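Local atomic coordinates of molinate hydrolase (Gulosibacter molinativorax, PDB entry 4UB9), a protein that probably hydrolyses carbon-nitrogen bonds other than peptide bonds, as a zinc-binding amidohydrolase acting on the thiocarbamate molinate. Residues 52-57 with 68-73; 241-246 with 256-261; 376-381 with 488-493. All coordinates share one frame; numbering follows the deposited sequence.

How the interactions relate
Following the chain from the N terminus, the three contacts come in series: each closes before the next opens, so none nests in or crosses another. Interaction 1 closes the beta hairpin of strands 55-60 and 63-69, in a four-stranded sheet with strands 36-39 and 81-83. Interaction 2 brackets nine residues, helix 248-251 among them, and ties the end of strand 239-242 to the loop leading into helix 262-275, near the zinc. Interaction 3 closes by far the longest loop, 106 residues, and fastens the C-terminal tail to the start of helix 379-383. Interactions 1 and 2 lie on opposite sides of the chain's centre, their own centres about 50 Å apart.

Interaction 1: residues 52-57 with 68-73; sequences VPETTV and GSTDQI
Thr70 N gives its hydrogen to Glu54 O at 2.8 Å between N and O, just where the strand pairing runs out. Within the pairing, Thr56 N reaches Gly68 O at 2.9 Å, and Gly68 N answers to Thr56 O at 3.1 Å, which makes Thr56 and Gly68 an antiparallel hydrogen-bonded pair. Thr55 and Ser69 are the non-hydrogen-bonded pair beside it. The side chain of Thr56 works with both branches. Its OG1, beside its own backbone N (chi1 -75°), sits 3.2 Å from Thr70 OG1 in a hydroxyl-to-hydroxyl hydrogen bond, the two side chains crossing at about a right angle. Its CG2 slides past Ile73, 4.1 Å from CG2 of that residue. Cutting Thr56 back to an alanine would probably leave the Thr70 hydroxyl without this partner and open a gap beside the Ile73 methyl. Thr70 is poorly ordered, so its hydroxyl bond is the less certain part. On the other side of strand 55-60 lies the chain around Gly41, which Glu54 and Thr55 both face in a G1 beta bulge; strand 63-69 forms one edge of the four-stranded sheet within this chain.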
loop_
_atom_site.group_PDB
_atom_site.type_symbol
_atom_site.label_atom_id
_atom_site.label_comp_id
_atom_site.label_asym_id
_atom_site.label_seq_id
_atom_site.Cartn_x
_atom_site.Cartn_y
_atom_site.Cartn_z
ATOM N N VAL A 52 -43.025 -0.716 -40.450
ATOM C CA VAL A 52 -44.149 -0.291 -41.252
ATOM C C VAL A 52 -43.892 1.114 -41.773
ATOM O O VAL A 52 -43.826 2.050 -41.002
ATOM C CB VAL A 52 -45.541 -0.495 -40.537
ATOM C CG1 VAL A 52 -45.419 -0.568 -39.033
ATOM C CG2 VAL A 52 -46.589 0.531 -40.976
ATOM N N PRO A 53 -43.717 1.261 -43.095
ATOM C CA PRO A 53 -43.429 2.593 -43.621
ATOM C C PRO A 53 -44.630 3.546 -43.550
ATOM O O PRO A 53 -45.749 3.137 -43.256
ATOM C CB PRO A 53 -43.007 2.331 -45.078
ATOM C CG PRO A 53 -43.024 0.845 -45.277
ATOM C CD PRO A 53 -43.911 0.298 -44.198
ATOM N N GLU A 54 -44.371 4.811 -43.834
ATOM C CA GLU A 54 -45.451 5.826 -43.982
ATOM C C GLU A 54 -46.394 5.904 -42.824
ATOM O O GLU A 54 -47.623 5.879 -42.982
ATOM C CB GLU A 54 -46.222 5.624 -45.296
ATOM C CG GLU A 54 -45.460 6.364 -46.347
ATOM C CD GLU A 54 -45.610 5.852 -47.743
ATOM O OE1 GLU A 54 -46.299 4.833 -47.982
ATOM O OE2 GLU A 54 -44.997 6.492 -48.613
ATOM N N THR A 55 -45.794 5.890 -41.656
ATOM C CA THR A 55 -46.570 5.794 -40.434
ATOM C C THR A 55 -46.515 7.104 -39.710
ATOM O O THR A 55 -45.563 7.844 -39.810
ATOM C CB THR A 55 -46.094 4.647 -39.526
ATOM O OG1 THR A 55 -45.989 3.429 -40.288
ATOM C CG2 THR A 55 -47.070 4.426 -38.393
ATOM N N THR A 56 -47.611 7.369 -39.037
ATOM C CA THR A 56 -47.773 8.519 -38.227
ATOM C C THR A 56 -48.146 8.092 -36.809
ATOM O O THR A 56 -48.976 7.212 -36.590
ATOM C CB THR A 56 -48.823 9.494 -38.821
ATOM O OG1 THR A 56 -48.221 10.169 -39.943
ATOM C CG2 THR A 56 -49.300 10.531 -37.798
ATOM N N VAL A 57 -47.512 8.764 -35.858
ATOM C CA VAL A 57 -47.774 8.555 -34.442
ATOM C C VAL A 57 -48.305 9.827 -33.817
ATOM O O VAL A 57 -47.725 10.908 -33.977
ATOM C CB VAL A 57 -46.505 8.170 -33.685
ATOM C CG1 VAL A 57 -46.814 7.993 -32.198
ATOM C CG2 VAL A 57 -45.902 6.916 -34.278
ATOM N N GLY A 68 -50.915 4.832 -36.993
ATOM C CA GLY A 68 -51.394 4.246 -38.214
ATOM C C GLY A 68 -50.837 4.890 -39.439
ATOM O O GLY A 68 -49.893 5.693 -39.384
ATOM N N SER A 69 -51.394 4.477 -40.560
ATOM C CA SER A 69 -50.971 5.006 -41.840
ATOM C C SER A 69 -51.112 6.500 -41.877
ATOM O O SER A 69 -52.045 7.107 -41.344
ATOM C CB SER A 69 -51.735 4.407 -42.997
ATOM O OG SER A 69 -50.962 3.379 -43.587
ATOM N N THR A 70 -50.102 7.077 -42.499
ATOM C CA THR A 70 -49.916 8.517 -42.532
ATOM C C THR A 70 -51.208 9.221 -43.010
ATOM O O THR A 70 -51.681 10.172 -42.400
ATOM C CB THR A 70 -48.652 8.852 -43.371
ATOM O OG1 THR A 70 -48.302 10.214 -43.180
ATOM C CG2 THR A 70 -48.836 8.526 -44.879
ATOM N N ASP A 71 -51.793 8.686 -44.066
ATOM C CA ASP A 71 -53.000 9.272 -44.698
ATOM C C ASP A 71 -54.345 9.020 -43.991
ATOM O O ASP A 71 -55.309 9.700 -44.254
ATOM C CB ASP A 71 -53.096 8.760 -46.135
ATOM C CG ASP A 71 -53.102 7.252 -46.222
ATOM O OD1 ASP A 71 -53.878 6.664 -45.470
ATOM O OD2 ASP A 71 -52.356 6.690 -47.067
ATOM N N GLN A 72 -54.401 8.004 -43.148
ATOM C CA GLN A 72 -55.599 7.719 -42.333
ATOM C C GLN A 72 -55.614 8.500 -41.019
ATOM O O GLN A 72 -56.624 8.568 -40.341
ATOM C CB GLN A 72 -55.625 6.273 -41.903
ATOM C CG GLN A 72 -56.157 5.141 -42.695
ATOM C CD GLN A 72 -55.509 3.887 -42.064
ATOM O OE1 GLN A 72 -55.071 3.893 -40.892
ATOM N NE2 GLN A 72 -55.333 2.868 -42.871
ATOM N N ILE A 73 -54.482 9.088 -40.651
ATOM C CA ILE A 73 -54.408 9.898 -39.423
ATOM C C ILE A 73 -54.369 11.377 -39.812
ATOM O O ILE A 73 -53.409 11.869 -40.439
ATOM C CB ILE A 73 -53.184 9.566 -38.532
ATOM C CG1 ILE A 73 -53.046 8.050 -38.336
ATOM C CG2 ILE A 73 -53.301 10.279 -37.206
ATOM C CD1 ILE A 73 -54.194 7.387 -37.605
#

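Interaction 2: residues 241-246 with 256-261; sequences IAVTDH and PYFTFS
The backbones of Thr244 and Phe258 run together in a single bridge, CA to CA 4.3 Å, with Thr259 N bonded to Val243 O on one side and Asp245 N to Tyr257 O at 3.1 Å on the other. Thr259 turns its side chain onto 241-246: OG1, anti to its own carbonyl carbon (chi1 -60°), donates from well above the carbonyl plane to O of Ala242, the centre residue of an inverse gamma turn, at 2.8 Å. Its CG2 lies over the centre of the next ring, Phe260, whose CE2 meets Ile241 CG2 at 4.2 Å. Val243 and Phe258 lie side by side, CG1 to CE2 4.0 Å. Water 1 donates to Val243 O, 2.6 Å between the oxygens, and accepts from Phe260 N. Asp245 OD1 receives Tyr257 N at 2.8 Å from above the carboxylate plane. Beyond, the Tyr257 ring meets Arg214 of the second subunit in a cation-pi contact. Strand 239-242 belongs to a parallel sheet of the amidohydrolase domain, a family of the TIM-barrel clan. With its N-H and OD1 both tied to Tyr257 and OD2 held by Leu247 N, Asp245 gives its carbonyl O to a hydrogen bond with NE2 of the zinc-site residue His282, and so probably helps to orient that imidazole.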
loop_
_atom_site.group_PDB
_atom_site.type_symbol
_atom_site.label_atom_id
_atom_site.label_comp_id
_atom_site.label_asym_id
_atom_site.label_seq_id
_atom_site.Cartn_x
_atom_site.Cartn_y
_atom_site.Cartn_z
ATOM N N ILE A 241 -30.523 -7.330 -4.855
ATOM C CA ILE A 241 -29.904 -8.051 -3.776
ATOM C C ILE A 241 -28.522 -8.500 -4.219
ATOM O O ILE A 241 -28.367 -9.115 -5.254
ATOM C CB ILE A 241 -30.641 -9.370 -3.410
ATOM C CG1 ILE A 241 -32.115 -9.195 -3.094
ATOM C CG2 ILE A 241 -29.946 -10.058 -2.231
ATOM C CD1 ILE A 241 -32.361 -8.178 -2.043
ATOM N N ALA A 242 -27.548 -8.301 -3.352
ATOM C CA ALA A 242 -26.210 -8.856 -3.570
ATOM C C ALA A 242 -26.158 -10.328 -3.243
ATOM O O ALA A 242 -25.800 -10.691 -2.148
ATOM C CB ALA A 242 -25.183 -8.141 -2.717
ATOM N N VAL A 243 -26.540 -11.158 -4.196
ATOM C CA VAL A 243 -26.565 -12.589 -3.981
ATOM C C VAL A 243 -25.141 -13.079 -3.765
ATOM O O VAL A 243 -24.867 -13.843 -2.836
ATOM C CB VAL A 243 -27.143 -13.311 -5.192
ATOM C CG1 VAL A 243 -26.938 -14.818 -5.072
ATOM C CG2 VAL A 243 -28.589 -12.962 -5.336
ATOM N N THR A 244 -24.235 -12.612 -4.633
ATOM C CA THR A 244 -22.804 -12.819 -4.424
ATOM C C THR A 244 -22.132 -11.532 -3.997
ATOM O O THR A 244 -22.751 -10.483 -3.897
ATOM C CB THR A 244 -22.085 -13.363 -5.669
ATOM O OG1 THR A 244 -22.185 -12.418 -6.711
ATOM C CG2 THR A 244 -22.687 -14.683 -6.103
ATOM N N ASP A 245 -20.845 -11.640 -3.770
ATOM C CA ASP A 245 -20.023 -10.542 -3.277
ATOM C C ASP A 245 -19.688 -9.532 -4.371
ATOM O O ASP A 245 -19.938 -9.773 -5.545
ATOM C CB ASP A 245 -18.694 -11.081 -2.754
ATOM C CG ASP A 245 -17.809 -11.594 -3.893
ATOM O OD1 ASP A 245 -18.117 -12.679 -4.462
ATOM O OD2 ASP A 245 -16.859 -10.878 -4.272
ATOM N N HIS A 246 -19.072 -8.424 -3.944
ATOM C CA HIS A 246 -18.693 -7.333 -4.820
ATOM C C HIS A 246 -17.229 -6.971 -4.585
ATOM O O HIS A 246 -16.872 -5.807 -4.524
ATOM C CB HIS A 246 -19.585 -6.142 -4.535
ATOM C CG HIS A 246 -19.508 -5.058 -5.557
ATOM N ND1 HIS A 246 -18.507 -4.119 -5.571
ATOM C CD2 HIS A 246 -20.339 -4.736 -6.578
ATOM C CE1 HIS A 246 -18.694 -3.294 -6.582
ATOM N NE2 HIS A 246 -19.810 -3.631 -7.193
ATOM N N PRO A 256 -15.391 -15.905 -6.052
ATOM C CA PRO A 256 -16.640 -15.389 -5.555
ATOM C C PRO A 256 -17.179 -16.091 -4.313
ATOM O O PRO A 256 -16.836 -17.252 -3.996
ATOM C CB PRO A 256 -17.592 -15.639 -6.730
ATOM C CG PRO A 256 -17.104 -16.935 -7.274
ATOM C CD PRO A 256 -15.592 -16.831 -7.185
ATOM N N TYR A 257 -18.020 -15.350 -3.619
ATOM C CA TYR A 257 -18.670 -15.777 -2.369
ATOM C C TYR A 257 -20.155 -15.499 -2.454
ATOM O O TYR A 257 -20.630 -14.741 -3.319
ATOM C CB TYR A 257 -18.163 -14.950 -1.211
ATOM C CG TYR A 257 -16.708 -15.088 -0.909
ATOM C CD1 TYR A 257 -16.242 -16.063 -0.046
ATOM C CD2 TYR A 257 -15.785 -14.206 -1.450
ATOM C CE1 TYR A 257 -14.883 -16.173 0.239
ATOM C CE2 TYR A 257 -14.418 -14.306 -1.154
ATOM C CZ TYR A 257 -13.978 -15.303 -0.328
ATOM O OH TYR A 257 -12.655 -15.379 -0.025
ATOM N N PHE A 258 -20.901 -16.114 -1.555
ATOM C CA PHE A 258 -22.294 -15.731 -1.313
ATOM C C PHE A 258 -22.368 -14.768 -0.162
ATOM O O PHE A 258 -21.711 -14.919 0.853
ATOM C CB PHE A 258 -23.155 -16.963 -1.036
ATOM C CG PHE A 258 -23.577 -17.665 -2.273
ATOM C CD1 PHE A 258 -22.684 -18.428 -2.984
ATOM C CD2 PHE A 258 -24.896 -17.592 -2.708
ATOM C CE1 PHE A 258 -23.070 -19.082 -4.127
ATOM C CE2 PHE A 258 -25.295 -18.227 -3.858
ATOM C CZ PHE A 258 -24.378 -18.967 -4.577
ATOM N N THR A 259 -23.164 -13.742 -0.323
ATOM C CA THR A 259 -23.328 -12.729 0.745
ATOM C C THR A 259 -24.120 -13.217 1.945
ATOM O O THR A 259 -23.871 -12.822 3.100
ATOM C CB THR A 259 -24.057 -11.490 0.157
ATOM O OG1 THR A 259 -23.266 -10.970 -0.895
ATOM C CG2 THR A 259 -24.269 -10.409 1.188
ATOM N N PHE A 260 -25.113 -14.041 1.650
ATOM C CA PHE A 260 -26.143 -14.473 2.614
ATOM C C PHE A 260 -26.314 -15.982 2.615
ATOM O O PHE A 260 -26.079 -16.634 1.598
ATOM C CB PHE A 260 -27.505 -13.877 2.247
ATOM C CG PHE A 260 -27.577 -12.366 2.378
ATOM C CD1 PHE A 260 -27.411 -11.751 3.592
ATOM C CD2 PHE A 260 -27.791 -11.580 1.264
ATOM C CE1 PHE A 260 -27.477 -10.382 3.700
ATOM C CE2 PHE A 260 -27.835 -10.215 1.371
ATOM C CZ PHE A 260 -27.667 -9.617 2.589
ATOM N N SER A 261 -26.776 -16.525 3.747
ATOM C CA SER A 261 -27.301 -17.901 3.768
ATOM C C SER A 261 -28.571 -17.983 2.966
ATOM O O SER A 261 -29.267 -16.979 2.764
ATOM C CB SER A 261 -27.620 -18.372 5.191
ATOM O OG SER A 261 -28.706 -17.653 5.727
HETATM O O HOH W 1 -26.462 -14.599 -0.880
#

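Interaction 3: residues 376-381 with 488-493; sequences CTDPDI and YPRTAN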
loop_
_atom_site.group_PDB
_atom_site.type_symbol
_atom_site.label_atom_id
_atom_site.label_comp_id
_atom_site.label_asym_id
_atom_site.label_seq_id
_atom_site.Cartn_x
_atom_site.Cartn_y
_atom_site.Cartn_z
ATOM N N CYS A 376 -22.059 9.112 -15.561
ATOM C CA CYS A 376 -21.492 10.338 -16.096
ATOM C C CYS A 376 -20.169 10.603 -15.386
ATOM O O CYS A 376 -20.084 11.204 -14.305
ATOM C CB CYS A 376 -22.475 11.491 -15.973
ATOM S SG CYS A 376 -21.712 13.053 -16.451
ATOM N N THR A 377 -19.116 10.151 -16.033
ATOM C CA THR A 377 -17.788 10.116 -15.451
ATOM C C THR A 377 -17.135 11.483 -15.366
ATOM O O THR A 377 -17.216 12.294 -16.274
ATOM C CB THR A 377 -16.868 9.180 -16.264
ATOM O OG1 THR A 377 -17.555 7.941 -16.442
ATOM C CG2 THR A 377 -15.544 8.908 -15.528
ATOM N N ASP A 378 -16.487 11.732 -14.237
ATOM C CA ASP A 378 -15.867 13.033 -14.007
ATOM C C ASP A 378 -14.847 13.332 -15.106
ATOM O O ASP A 378 -13.999 12.485 -15.408
ATOM C CB ASP A 378 -15.180 13.067 -12.640
ATOM C CG ASP A 378 -14.778 14.467 -12.223
ATOM O OD1 ASP A 378 -13.680 14.909 -12.626
ATOM O OD2 ASP A 378 -15.532 15.109 -11.472
ATOM N N PRO A 379 -14.870 14.548 -15.650
ATOM C CA PRO A 379 -13.929 14.901 -16.744
ATOM C C PRO A 379 -12.481 14.837 -16.380
ATOM O O PRO A 379 -11.670 14.476 -17.211
ATOM C CB PRO A 379 -14.301 16.317 -17.091
ATOM C CG PRO A 379 -15.144 16.818 -15.961
ATOM C CD PRO A 379 -15.821 15.624 -15.367
ATOM N N ASP A 380 -12.139 15.065 -15.127
ATOM C CA ASP A 380 -10.731 14.851 -14.718
ATOM C C ASP A 380 -10.303 13.402 -14.881
ATOM O O ASP A 380 -9.143 13.112 -15.205
ATOM C CB ASP A 380 -10.440 15.289 -13.278
ATOM C CG ASP A 380 -10.240 16.761 -13.136
ATOM O OD1 ASP A 380 -9.815 17.436 -14.099
ATOM O OD2 ASP A 380 -10.474 17.256 -12.023
ATOM N N ILE A 381 -11.226 12.487 -14.633
ATOM C CA ILE A 381 -10.939 11.040 -14.780
ATOM C C ILE A 381 -10.931 10.614 -16.246
ATOM O O ILE A 381 -10.107 9.809 -16.668
ATOM C CB ILE A 381 -11.967 10.188 -14.006
ATOM C CG1 ILE A 381 -11.803 10.401 -12.497
ATOM C CG2 ILE A 381 -11.858 8.697 -14.337
ATOM C CD1 ILE A 381 -10.645 9.623 -11.916
ATOM N N TYR A 488 -16.311 22.162 -17.594
ATOM C CA TYR A 488 -14.904 21.959 -17.858
ATOM C C TYR A 488 -14.399 22.970 -18.873
ATOM O O TYR A 488 -15.085 23.272 -19.827
ATOM C CB TYR A 488 -14.684 20.557 -18.409
ATOM C CG TYR A 488 -13.405 19.886 -17.964
ATOM C CD1 TYR A 488 -13.162 19.647 -16.601
ATOM C CD2 TYR A 488 -12.454 19.466 -18.882
ATOM C CE1 TYR A 488 -12.001 19.033 -16.175
ATOM C CE2 TYR A 488 -11.290 18.851 -18.463
ATOM C CZ TYR A 488 -11.072 18.632 -17.104
ATOM O OH TYR A 488 -9.944 17.981 -16.657
ATOM N N PRO A 489 -13.158 23.463 -18.713
ATOM C CA PRO A 489 -12.181 23.167 -17.663
ATOM C C PRO A 489 -12.551 23.812 -16.357
ATOM O O PRO A 489 -13.486 24.562 -16.287
ATOM C CB PRO A 489 -10.888 23.815 -18.177
ATOM C CG PRO A 489 -11.162 24.208 -19.583
ATOM C CD PRO A 489 -12.623 24.416 -19.693
ATOM N N ARG A 490 -11.787 23.504 -15.333
ATOM C CA ARG A 490 -12.098 23.951 -13.980
ATOM C C ARG A 490 -11.165 25.053 -13.555
ATOM O O ARG A 490 -9.981 24.838 -13.416
ATOM C CB ARG A 490 -12.026 22.757 -13.012
ATOM C CG ARG A 490 -13.303 21.902 -13.050
ATOM C CD ARG A 490 -13.094 20.494 -12.493
ATOM N NE ARG A 490 -14.318 19.683 -12.569
ATOM C CZ ARG A 490 -14.375 18.371 -12.368
ATOM N NH1 ARG A 490 -13.279 17.666 -12.063
ATOM N NH2 ARG A 490 -15.534 17.746 -12.481
ATOM N N THR A 491 -11.710 26.249 -13.376
ATOM C CA THR A 491 -10.868 27.402 -13.052
ATOM C C THR A 491 -10.647 27.437 -11.521
ATOM O O THR A 491 -11.570 27.194 -10.717
ATOM C CB THR A 491 -11.392 28.757 -13.614
ATOM O OG1 THR A 491 -12.141 29.438 -12.609
ATOM C CG2 THR A 491 -12.256 28.597 -14.905
ATOM N N ALA A 492 -9.405 27.718 -11.148
ATOM C CA ALA A 492 -8.938 27.683 -9.749
ATOM C C ALA A 492 -9.577 28.749 -8.836
ATOM O O ALA A 492 -9.884 28.487 -7.649
ATOM C CB ALA A 492 -7.416 27.829 -9.702
ATOM N N ASN A 493 -9.780 29.937 -9.401
ATOM C CA ASN A 493 -10.273 31.075 -8.636
ATOM C C ASN A 493 -11.272 31.867 -9.421
ATOM O O ASN A 493 -10.906 32.732 -10.206
ATOM C CB ASN A 493 -9.103 31.972 -8.198
ATOM C CG ASN A 493 -8.157 31.269 -7.234
ATOM O OD1 ASN A 493 -8.462 31.127 -6.043
ATOM N ND2 ASN A 493 -7.010 30.821 -7.743
#
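Arg490 reaches across to Asp378 end-on and takes one oxygen with each terminal nitrogen: NH1 meets OD1 of Asp378 at 2.8 Å on its syn lone pair, while NH2 meets OD2 of Asp378 at 2.8 Å from above the carboxylate plane. The two flat groups are therefore not coplanar but turned 50° apart. The arginine chain is extended from CG to NE, which carries the guanidinium over to the aspartates. NH1 has a second carboxylate oxygen at 2.8 Å, Asp380 OD2, near the guanidinium plane, a weak hydrogen bond within a salt bridge.

Asp378 is the N-cap of helix 379-383. Its CG lies anti to the backbone N (chi1 -168°), and from there OD1 accepts Asp380 N at 2.9 Å on the anti side while its syn side serves the arginine. One oxygen thus caps the helix and holds the tail, and the positive helix end together with Arg490 would probably stabilise the negative charge. Asp378, Asp380 and Arg490 form a salt-bridge network.

Between the two acids in sequence, Pro379 touches both Tyr488 and Arg490. Its CB sits over the tyrosine ring, 3.6 Å from the centroid in a CH-pi contact, and its CG lies over one face of the guanidinium, toward the rim. The tyrosine hydroxyl donates to Asp380 OD1, OH to OD1 2.6 Å, with carboxylate and ring planes 73° apart; within this contact OD1 serves the tyrosine and OD2 the arginine. OD1 of Asp380 also carries a salt bridge to Arg203 of the third subunit, which brings the subunit interface up to this junction, and helix 111-118 packs Phe118 against Arg490.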